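Local coordinates for DUF3298 domain-containing protein (Pseudomonas aeruginosa, PDB 4E72) that is of unknown function but is probably exported from the cytoplasm as a membrane-attached lipoprotein, at residues W172-T177 against K190-I196; F168-W172 against A197-Y201; S16-K20 against E72-D77. All blocks are in the same frame, centred on the assembly; numbering follows the deposited sequence.

Contact 1. Residues W172-T177 against K190-I196; sequences WPFQRT and KYDAYSI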
loop_
_atom_site.group_PDB
_atom_site.type_symbol
_atom_site.label_atom_id
_atom_site.label_comp_id
_atom_site.label_asym_id
_atom_site.label_seq_id
_atom_site.Cartn_x
_atom_site.Cartn_y
_atom_site.Cartn_z
ATOM N N TRP A 172 -3.459 11.159 -19.040
ATOM C CA TRP A 172 -3.409 10.110 -18.041
ATOM C C TRP A 172 -4.235 8.920 -18.494
ATOM O O TRP A 172 -5.346 8.726 -17.999
ATOM C CB TRP A 172 -3.892 10.641 -16.685
ATOM C CG TRP A 172 -3.168 11.865 -16.208
ATOM C CD1 TRP A 172 -3.591 13.164 -16.303
ATOM C CD2 TRP A 172 -1.891 11.903 -15.556
ATOM N NE1 TRP A 172 -2.670 14.007 -15.725
ATOM C CE2 TRP A 172 -1.606 13.260 -15.268
ATOM C CE3 TRP A 172 -0.940 10.923 -15.210
ATOM C CZ2 TRP A 172 -0.418 13.658 -14.641
ATOM C CZ3 TRP A 172 0.231 11.319 -14.577
ATOM C CH2 TRP A 172 0.471 12.669 -14.285
ATOM N N PRO A 173 -3.723 8.082 -19.422
ATOM C CA PRO A 173 -4.504 6.892 -19.802
ATOM C C PRO A 173 -4.572 5.916 -18.628
ATOM O O PRO A 173 -3.817 6.047 -17.654
ATOM C CB PRO A 173 -3.727 6.309 -20.996
ATOM C CG PRO A 173 -2.337 6.775 -20.814
ATOM C CD PRO A 173 -2.407 8.107 -20.102
ATOM N N PHE A 174 -5.487 4.961 -18.706
ATOM C CA PHE A 174 -5.605 3.925 -17.701
ATOM C C PHE A 174 -4.298 3.097 -17.691
ATOM O O PHE A 174 -3.659 2.901 -18.734
ATOM C CB PHE A 174 -6.847 3.060 -17.957
ATOM C CG PHE A 174 -7.053 1.995 -16.903
ATOM C CD1 PHE A 174 -7.168 2.335 -15.558
ATOM C CD2 PHE A 174 -7.053 0.648 -17.244
ATOM C CE1 PHE A 174 -7.330 1.349 -14.584
ATOM C CE2 PHE A 174 -7.200 -0.337 -16.262
ATOM C CZ PHE A 174 -7.362 0.020 -14.946
ATOM N N GLN A 175 -3.892 2.677 -16.501
ATOM C CA GLN A 175 -2.664 1.926 -16.247
ATOM C C GLN A 175 -2.948 0.850 -15.228
ATOM O O GLN A 175 -3.879 1.011 -14.441
ATOM C CB GLN A 175 -1.597 2.906 -15.685
ATOM C CG GLN A 175 -0.151 2.534 -15.981
ATOM C CD GLN A 175 0.845 3.261 -15.106
ATOM O OE1 GLN A 175 0.840 4.493 -14.988
ATOM N NE2 GLN A 175 1.762 2.512 -14.511
ATOM N N ARG A 176 -2.143 -0.220 -15.191
ATOM C CA ARG A 176 -2.314 -1.227 -14.146
ATOM C C ARG A 176 -1.678 -0.690 -12.867
ATOM O O ARG A 176 -0.918 0.279 -12.906
ATOM C CB ARG A 176 -1.656 -2.572 -14.528
ATOM C CG ARG A 176 -2.340 -3.371 -15.640
ATOM C CD ARG A 176 -1.534 -4.636 -15.873
ATOM N NE ARG A 176 -2.056 -5.452 -16.966
ATOM C CZ ARG A 176 -1.732 -6.725 -17.162
ATOM N NH1 ARG A 176 -0.870 -7.331 -16.351
ATOM N NH2 ARG A 176 -2.274 -7.408 -18.162
ATOM N N THR A 177 -1.928 -1.354 -11.749
ATOM C CA THR A 177 -1.303 -0.993 -10.488
ATOM C C THR A 177 -0.867 -2.266 -9.773
ATOM O O THR A 177 -1.593 -3.241 -9.852
ATOM C CB THR A 177 -2.229 -0.099 -9.604
ATOM O OG1 THR A 177 -1.507 0.262 -8.418
ATOM C CG2 THR A 177 -3.577 -0.773 -9.228
ATOM N N LYS A 190 -5.406 0.724 -5.664
ATOM C CA LYS A 190 -4.779 1.958 -5.211
ATOM C C LYS A 190 -3.579 2.302 -6.111
ATOM O O LYS A 190 -2.723 1.455 -6.364
ATOM C CB LYS A 190 -4.369 1.819 -3.734
ATOM C CG LYS A 190 -3.545 2.972 -3.196
ATOM C CD LYS A 190 -4.384 4.024 -2.576
ATOM C CE LYS A 190 -4.049 4.202 -1.124
ATOM N NZ LYS A 190 -4.789 5.353 -0.562
ATOM N N TYR A 191 -3.532 3.558 -6.574
ATOM C CA TYR A 191 -2.530 4.046 -7.508
ATOM C C TYR A 191 -1.502 4.934 -6.861
ATOM O O TYR A 191 -1.812 5.754 -5.996
ATOM C CB TYR A 191 -3.206 4.806 -8.674
ATOM C CG TYR A 191 -3.809 3.817 -9.638
ATOM C CD1 TYR A 191 -4.956 3.096 -9.301
ATOM C CD2 TYR A 191 -3.171 3.504 -10.836
ATOM C CE1 TYR A 191 -5.473 2.122 -10.146
ATOM C CE2 TYR A 191 -3.680 2.528 -11.688
ATOM C CZ TYR A 191 -4.814 1.816 -11.326
ATOM O OH TYR A 191 -5.295 0.804 -12.131
ATOM N N ASP A 192 -0.264 4.778 -7.321
ATOM C CA ASP A 192 0.818 5.645 -6.905
ATOM C C ASP A 192 0.508 7.030 -7.429
ATOM O O ASP A 192 -0.174 7.171 -8.456
ATOM C CB ASP A 192 2.164 5.126 -7.443
ATOM C CG ASP A 192 2.722 3.969 -6.618
ATOM O OD1 ASP A 192 2.836 4.121 -5.365
ATOM O OD2 ASP A 192 3.107 2.936 -7.224
ATOM N N ALA A 193 0.978 8.049 -6.721
ATOM C CA ALA A 193 0.831 9.436 -7.161
ATOM C C ALA A 193 1.482 9.580 -8.544
ATOM O O ALA A 193 2.469 8.893 -8.822
ATOM C CB ALA A 193 1.512 10.361 -6.158
ATOM N N TYR A 194 0.892 10.390 -9.424
ATOM C CA TYR A 194 1.444 10.671 -10.741
ATOM C C TYR A 194 1.445 9.455 -11.688
ATOM O O TYR A 194 2.288 9.400 -12.571
ATOM C CB TYR A 194 2.891 11.217 -10.571
ATOM C CG TYR A 194 3.322 12.217 -11.614
ATOM C CD1 TYR A 194 2.743 13.484 -11.675
ATOM C CD2 TYR A 194 4.377 11.937 -12.478
ATOM C CE1 TYR A 194 3.185 14.437 -12.591
ATOM C CE2 TYR A 194 4.849 12.892 -13.375
ATOM C CZ TYR A 194 4.230 14.130 -13.448
ATOM O OH TYR A 194 4.635 15.043 -14.388
ATOM N N SER A 195 0.486 8.506 -11.556
ATOM C CA SER A 195 0.430 7.369 -12.482
ATOM C C SER A 195 -0.788 7.476 -13.397
ATOM O O SER A 195 -0.642 7.257 -14.593
ATOM C CB SER A 195 0.424 6.037 -11.738
ATOM O OG SER A 195 -0.645 5.976 -10.819
ATOM N N ILE A 196 -1.990 7.791 -12.834
ATOM C CA ILE A 196 -3.243 7.965 -13.575
ATOM C C ILE A 196 -3.857 9.356 -13.296
ATOM O O ILE A 196 -4.971 9.651 -13.763
ATOM C CB ILE A 196 -4.282 6.819 -13.326
ATOM C CG1 ILE A 196 -4.661 6.669 -11.811
ATOM C CG2 ILE A 196 -3.829 5.498 -13.994
ATOM C CD1 ILE A 196 -6.033 6.044 -11.538
HETATM O O HOH W 1 -6.838 8.872 -15.486
HETATM O O HOH W 2 -1.365 7.411 -17.023
HETATM O O HOH W 3 0.211 2.548 -8.947
#
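T177 packs its CB and CG2 over one face of the Y191 ring at one end of this contact, while W172 meets Y194 at the other. The T177 methine makes a CH-pi contact, CB 3.7 Å from the Y191 ring centroid and 14° off the normal. I196 CD1 sits on the opposite face, so the phenol is clamped between two aliphatic groups. Its hydroxyl then donates to the backbone of the other segment: Y191 OH to Q175 O measures 2.7 Å, with the donor in the carbonyl plane and a C=O...O angle of 158°. F174 crosses the phenol at about a right angle and brings CE1 to 3.2 Å from Y191 OH. The T177 hydroxyl, turned away from the backbone N, is directed from OG1 to K190 O at 2.7 Å, which leaves the methyl for the ring. A water bonded to T177 OG1 also accepts from D192 N.

At the far end the six-membered ring of W172 points its edge into the face of Y194, a T-shaped pair with planes at 74°; W172 CH2 is 3.6 Å from Y194 CD1. Y194 is the third residue of a type II turn from D192 to S195, which S195 OG reinforces by donating to D192 O at 2.7 Å. Between the two ends, one water bridges W172 O and I196 O, and another P173 O and S195 O, so solvent links backbone carbonyls that cannot bond each other directly.

The pairing joins the loop from helix 166-171 to strand 179-181 with the loop leaving strand 187-190. F174 reaches A149 and E150 on helix 142-159, and Y191 and I196 lie on L206 of strand 205-208.

Contact 2. Residues F168-W172 against A197-Y201; sequences FQKTW and APYSY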
loop_
_atom_site.group_PDB
_atom_site.type_symbol
_atom_site.label_atom_id
_atom_site.label_comp_id
_atom_site.label_asym_id
_atom_site.label_seq_id
_atom_site.Cartn_x
_atom_site.Cartn_y
_atom_site.Cartn_z
ATOM N N PHE A 168 -7.368 15.515 -20.225
ATOM C CA PHE A 168 -6.942 14.775 -19.031
ATOM C C PHE A 168 -6.780 13.285 -19.360
ATOM O O PHE A 168 -5.796 12.672 -18.936
ATOM C CB PHE A 168 -7.968 14.948 -17.897
ATOM C CG PHE A 168 -7.596 14.279 -16.595
ATOM C CD1 PHE A 168 -7.887 12.934 -16.373
ATOM C CD2 PHE A 168 -6.996 15.006 -15.567
ATOM C CE1 PHE A 168 -7.526 12.313 -15.176
ATOM C CE2 PHE A 168 -6.676 14.393 -14.353
ATOM C CZ PHE A 168 -6.923 13.046 -14.175
ATOM N N GLN A 169 -7.752 12.706 -20.085
ATOM C CA GLN A 169 -7.770 11.284 -20.460
ATOM C C GLN A 169 -6.586 10.898 -21.361
ATOM O O GLN A 169 -5.990 9.848 -21.130
ATOM C CB GLN A 169 -9.103 10.910 -21.119
ATOM C CG GLN A 169 -10.213 10.725 -20.082
ATOM C CD GLN A 169 -11.559 10.409 -20.680
ATOM O OE1 GLN A 169 -11.683 9.599 -21.610
ATOM N NE2 GLN A 169 -12.604 11.027 -20.133
ATOM N N LYS A 170 -6.199 11.776 -22.329
ATOM C CA LYS A 170 -5.043 11.548 -23.207
ATOM C C LYS A 170 -3.744 11.659 -22.423
ATOM O O LYS A 170 -2.795 10.925 -22.706
ATOM C CB LYS A 170 -5.024 12.513 -24.395
ATOM C CG LYS A 170 -6.242 12.428 -25.327
ATOM C CD LYS A 170 -6.487 11.036 -25.946
ATOM C CE LYS A 170 -7.957 10.745 -26.163
ATOM N NZ LYS A 170 -8.689 10.540 -24.884
ATOM N N THR A 171 -3.699 12.572 -21.434
ATOM C CA THR A 171 -2.519 12.797 -20.596
ATOM C C THR A 171 -2.349 11.647 -19.590
ATOM O O THR A 171 -1.227 11.237 -19.294
ATOM C CB THR A 171 -2.646 14.159 -19.890
ATOM O OG1 THR A 171 -2.706 15.179 -20.885
ATOM C CG2 THR A 171 -1.500 14.455 -18.942
ATOM N N TRP A 172 -3.459 11.159 -19.040
ATOM C CA TRP A 172 -3.409 10.110 -18.041
ATOM C C TRP A 172 -4.235 8.920 -18.494
ATOM O O TRP A 172 -5.346 8.726 -17.999
ATOM C CB TRP A 172 -3.892 10.641 -16.685
ATOM C CG TRP A 172 -3.168 11.865 -16.208
ATOM C CD1 TRP A 172 -3.591 13.164 -16.303
ATOM C CD2 TRP A 172 -1.891 11.903 -15.556
ATOM N NE1 TRP A 172 -2.670 14.007 -15.725
ATOM C CE2 TRP A 172 -1.606 13.260 -15.268
ATOM C CE3 TRP A 172 -0.940 10.923 -15.210
ATOM C CZ2 TRP A 172 -0.418 13.658 -14.641
ATOM C CZ3 TRP A 172 0.231 11.319 -14.577
ATOM C CH2 TRP A 172 0.471 12.669 -14.285
ATOM N N ALA A 197 -3.133 10.217 -12.550
ATOM C CA ALA A 197 -3.613 11.568 -12.214
ATOM C C ALA A 197 -2.483 12.424 -11.696
ATOM O O ALA A 197 -1.542 11.863 -11.157
ATOM C CB ALA A 197 -4.716 11.481 -11.155
ATOM N N PRO A 198 -2.599 13.772 -11.690
ATOM C CA PRO A 198 -1.534 14.596 -11.065
ATOM C C PRO A 198 -1.511 14.395 -9.551
ATOM O O PRO A 198 -2.461 13.835 -8.991
ATOM C CB PRO A 198 -1.934 16.048 -11.416
ATOM C CG PRO A 198 -2.974 15.945 -12.473
ATOM C CD PRO A 198 -3.668 14.616 -12.270
ATOM N N TYR A 199 -0.451 14.871 -8.885
ATOM C CA TYR A 199 -0.259 14.790 -7.421
ATOM C C TYR A 199 -1.427 15.374 -6.625
ATOM O O TYR A 199 -1.707 14.876 -5.545
ATOM C CB TYR A 199 1.029 15.512 -7.013
ATOM C CG TYR A 199 2.234 14.609 -6.889
ATOM C CD1 TYR A 199 2.940 14.195 -8.014
ATOM C CD2 TYR A 199 2.712 14.222 -5.640
ATOM C CE1 TYR A 199 4.037 13.340 -7.907
ATOM C CE2 TYR A 199 3.838 13.401 -5.517
ATOM C CZ TYR A 199 4.488 12.947 -6.654
ATOM O OH TYR A 199 5.595 12.134 -6.548
ATOM N N SER A 200 -2.116 16.413 -7.147
ATOM C CA SER A 200 -3.292 17.005 -6.488
ATOM C C SER A 200 -4.397 15.956 -6.193
ATOM O O SER A 200 -5.117 16.105 -5.205
ATOM C CB SER A 200 -3.874 18.126 -7.335
ATOM O OG SER A 200 -4.264 17.638 -8.608
ATOM N N TYR A 201 -4.507 14.890 -7.020
ATOM C CA TYR A 201 -5.497 13.807 -6.812
ATOM C C TYR A 201 -4.969 12.739 -5.825
ATOM O O TYR A 201 -5.645 11.742 -5.583
ATOM C CB TYR A 201 -5.888 13.155 -8.151
ATOM C CG TYR A 201 -6.718 14.061 -9.035
ATOM C CD1 TYR A 201 -6.119 15.041 -9.821
ATOM C CD2 TYR A 201 -8.106 13.962 -9.060
ATOM C CE1 TYR A 201 -6.880 15.904 -10.609
ATOM C CE2 TYR A 201 -8.882 14.832 -9.831
ATOM C CZ TYR A 201 -8.262 15.790 -10.620
ATOM O OH TYR A 201 -9.018 16.629 -11.407
#
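A197 and P198 run in extended conformation across the C-terminal end of helix 166-171, where W172 is the first residue to leave helical phi/psi. The helix's final turn is still closed by W172 N to F168 O at 2.8 Å. From P198 the second segment coils into a 3-10 turn at 199-201, with Y201 N bonded to P198 O at 3.0 Å. The two backbones are closest at W172 and A197, their CA atoms 6.0 Å apart.

The indole of W172 lies flat against the A197-P198 peptide: A197 C is over the ring centre and P198 N nearer its rim. A197 CA adds a CH-pi contact, 4.0 Å from the centroid of the five-membered ring and 17° off its normal. T171 CG2 covers the opposite face, so the indole is held between a methyl group and a peptide. P198 CD fits between the rings of F168 and W172, 3.6 Å from W172 NE1 and 3.7 Å from F168 CE2. The F168 ring points away from the helix backbone N (chi1 -177°) and turns its edge to the face of Y201, centroids 5.7 Å apart and planes at 61°. A197 CB meets the F168 edge near the ring plane, and W172 CD1 stands over the centre of one F168 face.

Beyond the segments, A197 and Y201 also touch W156 of helix 142-159. The contact rests on ring, methyl and proline carbons and on a peptide plane, without direct hydrogen bonding across it, so its cohesion probably comes from shape and dispersion, with a share from the edge-to-face pair.

Contact 3. Residues S16-K20 against E72-D77; sequences SEHLK and ERQFLD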
loop_
_atom_site.group_PDB
_atom_site.type_symbol
_atom_site.label_atom_id
_atom_site.label_comp_id
_atom_site.label_asym_id
_atom_site.label_seq_id
_atom_site.Cartn_x
_atom_site.Cartn_y
_atom_site.Cartn_z
ATOM N N SER A 16 8.008 5.527 16.543
ATOM C CA SER A 16 9.205 6.275 16.924
ATOM C C SER A 16 9.543 7.352 15.906
ATOM O O SER A 16 9.366 7.162 14.704
ATOM C CB SER A 16 10.404 5.328 17.064
ATOM O OG SER A 16 10.847 4.823 15.810
ATOM N N GLU A 17 10.061 8.471 16.394
ATOM C CA GLU A 17 10.575 9.571 15.598
ATOM C C GLU A 17 11.961 9.869 16.155
ATOM O O GLU A 17 12.090 10.166 17.347
ATOM C CB GLU A 17 9.650 10.783 15.639
ATOM C CG GLU A 17 10.150 11.951 14.796
ATOM C CD GLU A 17 9.054 12.916 14.384
ATOM O OE1 GLU A 17 8.708 13.799 15.201
ATOM O OE2 GLU A 17 8.516 12.773 13.261
ATOM N N HIS A 18 13.002 9.721 15.316
ATOM C CA HIS A 18 14.367 9.949 15.754
ATOM C C HIS A 18 15.069 10.968 14.877
ATOM O O HIS A 18 14.961 10.959 13.639
ATOM C CB HIS A 18 15.154 8.634 15.809
ATOM C CG HIS A 18 14.631 7.648 16.821
ATOM N ND1 HIS A 18 14.465 6.313 16.506
ATOM C CD2 HIS A 18 14.272 7.831 18.114
ATOM C CE1 HIS A 18 14.015 5.730 17.606
ATOM N NE2 HIS A 18 13.876 6.603 18.598
ATOM N N LEU A 19 15.767 11.883 15.549
ATOM C CA LEU A 19 16.550 12.927 14.912
ATOM C C LEU A 19 17.975 12.495 14.843
ATOM O O LEU A 19 18.404 11.717 15.697
ATOM C CB LEU A 19 16.450 14.259 15.714
ATOM C CG LEU A 19 15.119 14.999 15.710
ATOM C CD1 LEU A 19 15.262 16.320 16.428
ATOM C CD2 LEU A 19 14.614 15.261 14.291
ATOM N N LYS A 20 18.729 13.002 13.843
ATOM C CA LYS A 20 20.186 12.778 13.744
ATOM C C LYS A 20 20.837 13.258 15.055
ATOM O O LYS A 20 20.573 14.375 15.484
ATOM C CB LYS A 20 20.801 13.526 12.540
ATOM C CG LYS A 20 22.307 13.330 12.392
ATOM C CD LYS A 20 22.812 13.792 11.034
ATOM C CE LYS A 20 24.317 13.668 10.890
ATOM N NZ LYS A 20 24.781 12.251 10.689
ATOM N N GLU A 72 17.177 2.973 9.632
ATOM C CA GLU A 72 17.111 4.232 10.385
ATOM C C GLU A 72 18.529 4.757 10.672
ATOM O O GLU A 72 18.819 5.908 10.369
ATOM C CB GLU A 72 16.291 4.022 11.675
ATOM C CG GLU A 72 16.623 4.980 12.809
ATOM C CD GLU A 72 15.646 4.857 13.950
ATOM O OE1 GLU A 72 15.849 3.979 14.818
ATOM O OE2 GLU A 72 14.644 5.607 13.948
ATOM N N ARG A 73 19.421 3.879 11.166
ATOM C CA ARG A 73 20.835 4.152 11.440
ATOM C C ARG A 73 21.550 4.604 10.147
ATOM O O ARG A 73 22.233 5.636 10.162
ATOM C CB ARG A 73 21.490 2.897 12.049
ATOM C CG ARG A 73 23.010 2.894 12.175
ATOM C CD ARG A 73 23.483 1.755 13.080
ATOM N NE ARG A 73 23.174 0.411 12.564
ATOM C CZ ARG A 73 22.318 -0.449 13.122
ATOM N NH1 ARG A 73 21.640 -0.111 14.216
ATOM N NH2 ARG A 73 22.132 -1.650 12.592
ATOM N N GLN A 74 21.393 3.839 9.042
ATOM C CA GLN A 74 22.017 4.197 7.769
ATOM C C GLN A 74 21.503 5.566 7.227
ATOM O O GLN A 74 22.320 6.405 6.858
ATOM C CB GLN A 74 21.812 3.097 6.729
ATOM C CG GLN A 74 22.620 3.352 5.443
ATOM C CD GLN A 74 22.332 2.376 4.333
ATOM O OE1 GLN A 74 21.756 1.303 4.533
ATOM N NE2 GLN A 74 22.745 2.728 3.135
ATOM N N PHE A 75 20.177 5.806 7.221
ATOM C CA PHE A 75 19.612 7.075 6.716
ATOM C C PHE A 75 20.137 8.266 7.507
ATOM O O PHE A 75 20.560 9.244 6.900
ATOM C CB PHE A 75 18.057 7.059 6.735
ATOM C CG PHE A 75 17.444 8.314 6.154
ATOM C CD1 PHE A 75 17.163 8.406 4.798
ATOM C CD2 PHE A 75 17.172 9.418 6.960
ATOM C CE1 PHE A 75 16.612 9.583 4.258
ATOM C CE2 PHE A 75 16.622 10.592 6.420
ATOM C CZ PHE A 75 16.335 10.659 5.075
ATOM N N LEU A 76 20.118 8.186 8.852
ATOM C CA LEU A 76 20.598 9.262 9.725
ATOM C C LEU A 76 22.102 9.502 9.564
ATOM O O LEU A 76 22.555 10.640 9.703
ATOM C CB LEU A 76 20.267 8.959 11.208
ATOM C CG LEU A 76 18.762 8.985 11.626
ATOM C CD1 LEU A 76 18.604 8.643 13.090
ATOM C CD2 LEU A 76 18.094 10.347 11.340
ATOM N N ASP A 77 22.868 8.448 9.241
ATOM C CA ASP A 77 24.326 8.544 9.085
ATOM C C ASP A 77 24.727 9.219 7.762
ATOM O O ASP A 77 25.795 9.802 7.693
ATOM C CB ASP A 77 24.984 7.140 9.191
ATOM C CG ASP A 77 26.491 7.163 9.431
ATOM O OD1 ASP A 77 26.921 7.671 10.504
ATOM O OD2 ASP A 77 27.242 6.667 8.557
HETATM O O HOH W 4 12.152 6.255 13.856
HETATM O O HOH W 5 27.287 10.933 9.584
#
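H18 and E72 form a His-carboxylate hydrogen bond between edge strand 12-19 of the mixed six-stranded sheet and helix 68-78, which packs beside it. The short axes of 16-19 and 72-77 approach to 10.0 Å at a signed crossing angle of -32°, a separation that side chains must span.

The closer packing is at L76. Its side chain points toward the strand, and CD2 comes to 3.7 Å from K20 N while CD1 faces L19 O. The backbones converge here, the CA atoms of K20 and L76 being 5.4 Å apart, whereas those of H18 and E72 are 8.3 Å apart. L76 also lies on V31 of strand 30-37, which places it at the inner side of the helix.

Toward solvent the contact is polar and more open. E72, with CG swung away from its backbone N and the chain extended beyond, spans the wider separation. H18 ND1 donates to E72 OE2 at 2.7 Å, with an N-H...O angle of 160°. The acceptor lies close to the imidazole plane, yet the nitrogen meets OE2 from above the carboxylate plane. A water lies within hydrogen-bonding distance of both S16 OG and E72 OE2.

At the other margin K20 stretches over the helix, its long chain running past L76 O before bending at the last torsion. A water accepts from K20 NZ and donates to D77 O, while NZ itself donates to L76 O at 2.9 Å, tilted 20° from that carbonyl's plane.

How the contacts relate
Contact 3 comes first along the chain and closes before the other two open. It belongs to the edge of the six-stranded sheet, its centre about 32 Å from that of contact 1 and about 35 Å from that of contact 2. Contacts 1 and 2 form one continuous patch: their centres are about 9 Å apart, they share W172, and Y194 and A193 pack on Y199. In sequence, contact 2 encloses contact 1, and all four segments belong to the DUF3298 region. Together they pair the connection after helix 166-171 with the one between strands 187-190 and 205-208, whereas contact 3 fastens a helix to a separate sheet.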